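Local coordinates for alpha,alpha-trehalose-phosphate synthase (UDP-forming) (Burkholderia xenovorans, PDB 5V0T), which belongs to glycosyltransferase family 20, a family of GT-B fold, and binds uridine-5'-diphosphate and 6-O-phosphono-alpha-D-glucopyranose, at residues 166-170 with 171-175; 352-355 with 356-360. One frame throughout, in Å; residues are numbered along the deposited sequence.

Contact 1 of 2, residues 166-170 with 171-175; sequences PFPAS and QVLLA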
ATOM      1  N   PRO A 166       4.294  -5.395  -4.233  1.00 14.05           N
ATOM      2  CA  PRO A 166       4.461  -6.774  -4.702  1.00 17.10           C
ATOM      3  C   PRO A 166       5.930  -7.076  -4.962  1.00 16.57           C
ATOM      4  O   PRO A 166       6.721  -6.183  -5.273  1.00 17.03           O
ATOM      5  CB  PRO A 166       3.645  -6.814  -6.004  1.00 16.34           C
ATOM      6  CG  PRO A 166       2.755  -5.622  -5.949  1.00 16.48           C
ATOM      7  CD  PRO A 166       3.496  -4.590  -5.171  1.00 12.13           C
ATOM      8  N   PHE A 167       6.312  -8.346  -4.824  1.00 17.59           N
ATOM      9  CA  PHE A 167       7.585  -8.762  -5.421  1.00 17.20           C
ATOM     10  C   PHE A 167       7.302  -9.335  -6.801  1.00 18.29           C
ATOM     11  O   PHE A 167       6.591 -10.342  -6.905  1.00 19.56           O
ATOM     12  CB  PHE A 167       8.319  -9.788  -4.566  1.00 16.84           C
ATOM     13  CG  PHE A 167       9.771  -9.936  -4.952  1.00 16.66           C
ATOM     14  CD1 PHE A 167      10.145 -10.733  -6.028  1.00 14.52           C
ATOM     15  CD2 PHE A 167      10.753  -9.203  -4.290  1.00 20.90           C
ATOM     16  CE1 PHE A 167      11.487 -10.851  -6.386  1.00 21.27           C
ATOM     17  CE2 PHE A 167      12.093  -9.313  -4.650  1.00 23.14           C
ATOM     18  CZ  PHE A 167      12.455 -10.129  -5.698  1.00 19.91           C
ATOM     19  N   PRO A 168       7.822  -8.742  -7.874  1.00 18.50           N
ATOM     20  CA  PRO A 168       7.403  -9.154  -9.214  1.00 20.35           C
ATOM     21  C   PRO A 168       8.002 -10.494  -9.609  1.00 19.01           C
ATOM     22  O   PRO A 168       9.051 -10.908  -9.116  1.00 20.99           O
ATOM     23  CB  PRO A 168       7.939  -8.033 -10.109  1.00 19.41           C
ATOM     24  CG  PRO A 168       9.202  -7.597  -9.384  1.00 23.09           C
ATOM     25  CD  PRO A 168       8.778  -7.623  -7.922  1.00 18.87           C
ATOM     26  N   ALA A 169       7.300 -11.167 -10.522  1.00 16.96           N
ATOM     27  CA  ALA A 169       7.819 -12.361 -11.171  1.00 14.77           C
ATOM     28  C   ALA A 169       9.267 -12.138 -11.592  1.00 17.36           C
ATOM     29  O   ALA A 169       9.645 -11.038 -12.005  1.00 18.57           O
ATOM     30  CB  ALA A 169       6.950 -12.697 -12.387  1.00 17.02           C
ATOM     31  N   SER A 170      10.092 -13.179 -11.457  1.00 15.39           N
ATOM     32  CA  SER A 170      11.512 -13.012 -11.765  1.00 21.03           C
ATOM     33  C   SER A 170      11.731 -12.451 -13.171  1.00 23.54           C
ATOM     34  O   SER A 170      12.626 -11.620 -13.377  1.00 23.55           O
ATOM     35  CB  SER A 170      12.261 -14.334 -11.587  1.00 22.99           C
ATOM     36  OG  SER A 170      11.818 -15.309 -12.509  1.00 35.87           O
ATOM     37  N   GLN A 171      10.922 -12.884 -14.150  1.00 20.90           N
ATOM     38  CA  GLN A 171      11.104 -12.412 -15.526  1.00 20.61           C
ATOM     39  C   GLN A 171      10.850 -10.919 -15.646  1.00 23.52           C
ATOM     40  O   GLN A 171      11.422 -10.257 -16.519  1.00 21.23           O
ATOM     41  CB  GLN A 171      10.173 -13.158 -16.492  1.00 17.34           C
ATOM     42  CG  GLN A 171      10.652 -14.536 -16.877  1.00 21.87           C
ATOM     43  CD  GLN A 171      11.992 -14.471 -17.610  1.00 34.89           C
ATOM     44  OE1 GLN A 171      12.168 -13.671 -18.527  1.00 33.17           O
ATOM     45  NE2 GLN A 171      12.947 -15.272 -17.171  1.00 31.22           N
ATOM     46  N   VAL A 172       9.953 -10.394 -14.821  1.00 17.27           N
ATOM     47  CA  VAL A 172       9.658  -8.968 -14.801  1.00 21.26           C
ATOM     48  C   VAL A 172      10.755  -8.200 -14.063  1.00 24.92           C
ATOM     49  O   VAL A 172      11.154  -7.108 -14.484  1.00 25.24           O
ATOM     50  CB  VAL A 172       8.267  -8.752 -14.168  1.00 23.95           C
ATOM     51  CG1 VAL A 172       8.035  -7.290 -13.832  1.00 23.10           C
ATOM     52  CG2 VAL A 172       7.165  -9.286 -15.114  1.00 23.09           C
ATOM     53  N   LEU A 173      11.290  -8.779 -12.986  1.00 20.47           N
ATOM     54  CA  LEU A 173      12.369  -8.132 -12.238  1.00 19.67           C
ATOM     55  C   LEU A 173      13.632  -7.975 -13.093  1.00 22.10           C
ATOM     56  O   LEU A 173      14.395  -7.020 -12.904  1.00 22.17           O
ATOM     57  CB  LEU A 173      12.672  -8.936 -10.976  1.00 15.27           C
ATOM     58  CG  LEU A 173      13.792  -8.419 -10.054  1.00 14.24           C
ATOM     59  CD1 LEU A 173      13.446  -7.023  -9.530  1.00 18.24           C
ATOM     60  CD2 LEU A 173      14.017  -9.385  -8.906  1.00 19.08           C
ATOM     61  N   LEU A 174      13.845  -8.869 -14.063  1.00 24.13           N
ATOM     62  CA  LEU A 174      15.016  -8.777 -14.938  1.00 28.83           C
ATOM     63  C   LEU A 174      15.079  -7.467 -15.714  1.00 27.76           C
ATOM     64  O   LEU A 174      16.157  -7.107 -16.201  1.00 28.53           O
ATOM     65  CB  LEU A 174      15.045  -9.937 -15.932  1.00 22.79           C
ATOM     66  CG  LEU A 174      15.203 -11.338 -15.340  1.00 23.65           C
ATOM     67  CD1 LEU A 174      15.210 -12.392 -16.464  1.00 24.74           C
ATOM     68  CD2 LEU A 174      16.444 -11.418 -14.485  1.00 26.27           C
ATOM     69  N   ALA A 175      13.953  -6.758 -15.855  1.00 27.36           N
ATOM     70  CA  ALA A 175      13.959  -5.461 -16.519  1.00 32.37           C
ATOM     71  C   ALA A 175      14.700  -4.396 -15.715  1.00 30.07           C
ATOM     72  O   ALA A 175      15.119  -3.389 -16.292  1.00 30.87           O
ATOM     73  CB  ALA A 175      12.527  -4.984 -16.783  1.00 30.33           C
TER
HETATM   74  O   HOH W   1      13.323 -15.989 -14.556  1.00 26.94           O

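Contact 2 of 2, residues 352-355 with 356-360; sequences KQYE and RSVLA. With UDP (uridine-5'-diphosphate), chain I; OXD (oxalic acid), chain O.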
ATOM      1  N   LYS A 352      -7.929  15.436  -3.626  1.00 17.96           N
ATOM      2  CA  LYS A 352      -7.535  15.946  -2.312  1.00 20.55           C
ATOM      3  C   LYS A 352      -7.474  14.808  -1.296  1.00 17.81           C
ATOM      4  O   LYS A 352      -8.152  13.792  -1.439  1.00 19.07           O
ATOM      5  CB  LYS A 352      -8.512  17.032  -1.798  1.00 23.15           C
ATOM      6  CG  LYS A 352      -8.477  18.338  -2.591  1.00 32.02           C
ATOM      7  CD  LYS A 352      -9.397  19.400  -1.996  1.00 35.83           C
ATOM      8  CE  LYS A 352     -10.627  19.640  -2.871  1.00 30.11           C
ATOM      9  NZ  LYS A 352     -11.462  20.775  -2.366  1.00 21.22           N
ATOM     10  N   GLN A 353      -6.672  15.000  -0.249  1.00 17.88           N
ATOM     11  CA  GLN A 353      -6.576  14.028   0.833  1.00 26.06           C
ATOM     12  C   GLN A 353      -7.635  14.315   1.890  1.00 23.29           C
ATOM     13  O   GLN A 353      -8.033  15.463   2.102  1.00 20.94           O
ATOM     14  CB  GLN A 353      -5.185  14.048   1.485  1.00 27.61           C
ATOM     15  N   TYR A 354      -8.089  13.251   2.551  1.00 20.33           N
ATOM     16  CA  TYR A 354      -9.057  13.341   3.631  1.00 24.97           C
ATOM     17  C   TYR A 354      -8.511  12.657   4.875  1.00 22.28           C
ATOM     18  O   TYR A 354      -7.672  11.758   4.802  1.00 20.48           O
ATOM     19  CB  TYR A 354     -10.393  12.690   3.242  1.00 22.99           C
ATOM     20  CG  TYR A 354     -11.227  13.542   2.328  1.00 21.62           C
ATOM     21  CD1 TYR A 354     -10.889  13.701   0.984  1.00 20.57           C
ATOM     22  CD2 TYR A 354     -12.349  14.207   2.811  1.00 25.26           C
ATOM     23  CE1 TYR A 354     -11.652  14.484   0.146  1.00 20.85           C
ATOM     24  CE2 TYR A 354     -13.117  15.003   1.985  1.00 25.25           C
ATOM     25  CZ  TYR A 354     -12.773  15.129   0.653  1.00 19.68           C
ATOM     26  OH  TYR A 354     -13.536  15.919  -0.174  1.00 22.75           O
ATOM     27  N   GLU A 355      -9.026  13.077   6.022  1.00 20.81           N
ATOM     28  CA  GLU A 355      -8.728  12.380   7.260  1.00 24.45           C
ATOM     29  C   GLU A 355      -9.243  10.949   7.186  1.00 26.57           C
ATOM     30  O   GLU A 355     -10.320  10.675   6.642  1.00 21.21           O
ATOM     31  CB  GLU A 355      -9.351  13.114   8.446  1.00 26.45           C
ATOM     32  CG  GLU A 355      -8.679  14.446   8.767  1.00 34.90           C
ATOM     33  CD  GLU A 355      -7.315  14.281   9.442  1.00 56.18           C
ATOM     34  OE1 GLU A 355      -6.580  15.291   9.545  1.00 59.66           O
ATOM     35  OE2 GLU A 355      -6.976  13.151   9.869  1.00 55.21           O
ATOM     36  N   ARG A 356      -8.448  10.028   7.731  1.00 27.09           N
ATOM     37  CA  ARG A 356      -8.818   8.623   7.710  1.00 28.78           C
ATOM     38  C   ARG A 356     -10.120   8.394   8.468  1.00 32.34           C
ATOM     39  O   ARG A 356     -10.935   7.549   8.079  1.00 33.10           O
ATOM     40  CB  ARG A 356      -7.678   7.798   8.303  1.00 30.36           C
ATOM     41  CG  ARG A 356      -7.786   6.323   8.057  1.00 32.23           C
ATOM     42  CD  ARG A 356      -6.460   5.652   8.346  1.00 34.59           C
ATOM     43  NE  ARG A 356      -6.636   4.216   8.482  1.00 33.21           N
ATOM     44  CZ  ARG A 356      -6.611   3.575   9.638  1.00 39.79           C
ATOM     45  NH1 ARG A 356      -6.416   4.246  10.762  1.00 45.26           N
ATOM     46  NH2 ARG A 356      -6.777   2.267   9.672  1.00 47.26           N
ATOM     47  N   SER A 357     -10.342   9.160   9.540  1.00 28.93           N
ATOM     48  CA  SER A 357     -11.583   9.051  10.298  1.00 31.45           C
ATOM     49  C   SER A 357     -12.797   9.468   9.466  1.00 34.04           C
ATOM     50  O   SER A 357     -13.894   8.921   9.640  1.00 27.56           O
ATOM     51  CB  SER A 357     -11.494   9.908  11.555  1.00 36.64           C
ATOM     52  OG  SER A 357     -11.366  11.270  11.191  1.00 40.56           O
ATOM     53  N   VAL A 358     -12.637  10.461   8.587  1.00 25.56           N
ATOM     54  CA  VAL A 358     -13.742  10.844   7.709  1.00 26.37           C
ATOM     55  C   VAL A 358     -13.979   9.761   6.653  1.00 25.54           C
ATOM     56  O   VAL A 358     -15.129   9.416   6.342  1.00 21.32           O
ATOM     57  CB  VAL A 358     -13.467  12.224   7.070  1.00 21.90           C
ATOM     58  CG1 VAL A 358     -14.516  12.566   5.986  1.00 20.60           C
ATOM     59  CG2 VAL A 358     -13.424  13.309   8.141  1.00 28.08           C
ATOM     60  N   LEU A 359     -12.900   9.199   6.093  1.00 22.46           N
ATOM     61  CA  LEU A 359     -13.065   8.153   5.083  1.00 16.87           C
ATOM     62  C   LEU A 359     -13.798   6.941   5.656  1.00 19.57           C
ATOM     63  O   LEU A 359     -14.637   6.335   4.979  1.00 20.31           O
ATOM     64  CB  LEU A 359     -11.703   7.722   4.530  1.00 18.95           C
ATOM     65  CG  LEU A 359     -10.895   8.743   3.725  1.00 23.87           C
ATOM     66  CD1 LEU A 359      -9.555   8.149   3.334  1.00 20.63           C
ATOM     67  CD2 LEU A 359     -11.668   9.218   2.497  1.00 20.61           C
ATOM     68  N   ALA A 360     -13.475   6.564   6.892  1.00 20.65           N
ATOM     69  CA  ALA A 360     -14.155   5.445   7.529  1.00 25.19           C
ATOM     70  C   ALA A 360     -15.647   5.716   7.666  1.00 21.45           C
ATOM     71  O   ALA A 360     -16.470   4.838   7.387  1.00 23.17           O
ATOM     72  CB  ALA A 360     -13.529   5.160   8.898  1.00 24.24           C
TER
HETATM   73  N1  UDP I 501      -5.728   7.410   3.173  1.00 19.72           N
HETATM   74  C2  UDP I 501      -5.905   8.520   3.984  1.00 23.93           C
HETATM   75  N3  UDP I 501      -6.370   9.636   3.349  1.00 19.29           N
HETATM   76  C4  UDP I 501      -6.678   9.757   2.012  1.00 20.79           C
HETATM   77  C5  UDP I 501      -6.476   8.563   1.233  1.00 17.22           C
HETATM   78  C6  UDP I 501      -6.029   7.449   1.831  1.00 23.47           C
HETATM   79  O2  UDP I 501      -5.653   8.518   5.176  1.00 22.35           O
HETATM   80  O4  UDP I 501      -7.096  10.840   1.585  1.00 23.30           O
HETATM   81  C1' UDP I 501      -5.239   6.182   3.809  1.00 17.50           C
HETATM   82  C2' UDP I 501      -6.217   5.013   3.709  1.00 16.98           C
HETATM   83  O2' UDP I 501      -7.160   5.085   4.764  1.00 21.07           O
HETATM   84  C3' UDP I 501      -5.261   3.825   3.841  1.00 20.29           C
HETATM   85  C4' UDP I 501      -4.003   4.326   3.122  1.00 19.23           C
HETATM   86  O4' UDP I 501      -4.075   5.768   3.133  1.00 18.00           O
HETATM   87  O3' UDP I 501      -4.943   3.518   5.195  1.00 17.02           O
HETATM   88  C5' UDP I 501      -3.829   3.838   1.708  1.00 16.17           C
HETATM   89  O5' UDP I 501      -3.233   2.528   1.777  1.00 17.98           O
HETATM   90  PA  UDP I 501      -3.439   1.467   0.621  1.00 17.27           P
HETATM   91  O1A UDP I 501      -4.895   1.380   0.213  1.00 18.00           O
HETATM   92  O2A UDP I 501      -2.819   0.202   1.085  1.00 14.97           O
HETATM   93  O3A UDP I 501      -2.665   2.049  -0.627  1.00 18.41           O
HETATM   94  PB  UDP I 501      -1.302   2.830  -0.840  1.00 19.22           P
HETATM   95  O1B UDP I 501      -0.393   2.288   0.267  1.00 20.19           O
HETATM   96  O2B UDP I 501      -0.822   2.304  -2.210  1.00 16.73           O
HETATM   97  O3B UDP I 501      -1.498   4.299  -0.795  1.00 17.55           O
HETATM   98  C1  OXD O 507     -11.412  19.062   1.110  1.00 64.45           C
HETATM   99  C2  OXD O 507     -11.170  18.484   2.429  1.00 70.41           C
HETATM  100  O3  OXD O 507     -11.555  20.298   0.992  1.00 63.03           O
HETATM  101  O4  OXD O 507     -11.689  19.025   3.430  1.00 74.85           O
HETATM  102  O5  OXD O 507     -11.484  18.297   0.129  1.00 64.65           O
HETATM  103  O6  OXD O 507     -10.464  17.456   2.520  1.00 69.86           O
HETATM  104  O   HOH W   2      -6.097  10.641   8.988  1.00 34.80           O
HETATM  105  O   HOH W   3      -8.260  10.161  10.982  1.00 36.38           O

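Contact 1 of 2, residues 166-170 with 171-175
The carbonyl oxygen of A169 takes two backbone N-H groups from the first turn of helix 170-173. L173 N reaches A169 O at 3.0 Å, with an N-H···O angle of 158°. V172 N lies 2.9 Å from A169 O, but the bond is bent and weak. A169 is the N-cap residue. As an alanine it has no side-chain acceptor to offer the first turn. Its own N-H is taken by the hydroxyl of Y100. The next carbonyl, S170 O, accepts L174 N at 3.1 Å. The side chain of L174 lies close to the same oxygen, with its CG 3.3 Å from S170 O.

S170 OG is held between D205 and a water. The water donates to S170 OG at 2.6 Å and accepts from Q171 NE2 at 2.7 Å. The Q171 chain bends at chi2 (-62°), which brings its amide round to that water.

The CZ corner of the F167 ring approaches L173 CD2 at 3.6 Å, obliquely to the ring plane. P168 CB touches V172 CG1 at 3.8 Å.

The loop leads from strand 159-162 of the mixed sheet, in one half of the GT-B fold, into helix 170-173. F167 touches L186 of helix 179-186 and A202 of helix 197-209, and its ring meets that of F194 on strand 191-194. L173 packs against both of these helices and also against F98 of helix 79-98.

Contact 2 of 2, residues 352-355 with 356-360
Y354 sends its CB against L359 CD2 at 3.8 Å, where the loop after strand 347-350 turns into helix 356-363. Strand, loop and helix belong to the six-stranded parallel half of the GT-B fold, and the loop forms part of the UDP pocket.

K352 comes first. Its chain runs along the oxalic acid, with CD near O5, and NZ makes a weak hydrogen bond to O3. Q353 follows, with CA close to UDP O4 and its backbone O close to oxalic acid O6.

The Y354 backbone makes two hydrogen bonds to the uracil. Its N donates to UDP O4 at 2.8 Å and an angle of 171°. Its O accepts from UDP N3 at 2.9 Å. L359 CD1 packs close to the same N3. The Y354 ring has oxalic acid O6 over the centre of one face, 3.6 Å above the plane.

E355 is the N-cap. Its backbone O accepts L359 N at 3.0 Å and V358 N more weakly. Its side chain bends at chi2 (-74°) toward waters at the helix start. One links OE2 to R356 N; the other takes S357 N and reaches OE2 weakly.

The R356 chain is extended from CG to NE, and NE forms a salt bridge with E384. UDP O2' lies in the plane of the guanidinium, at its edge, 3.9 Å from R356 NE.

Contacts 1 and 2 are both helix N-termini capped through the backbone. They lie on opposite sides of the chain's centre, with their own centres 33 Å apart and nearest atoms about 19 Å apart. Contact 1 follows a strand of the mixed sheet, contact 2 the edge strand of the parallel sheet. Contact 2 touches UDP directly, while residues 166-175 do not touch UDP. The side chains of F167 and R356 are each about 12 Å from 6-O-phosphono-alpha-D-glucopyranose. That ligand's pocket includes H164 and I165, which immediately precede contact 1.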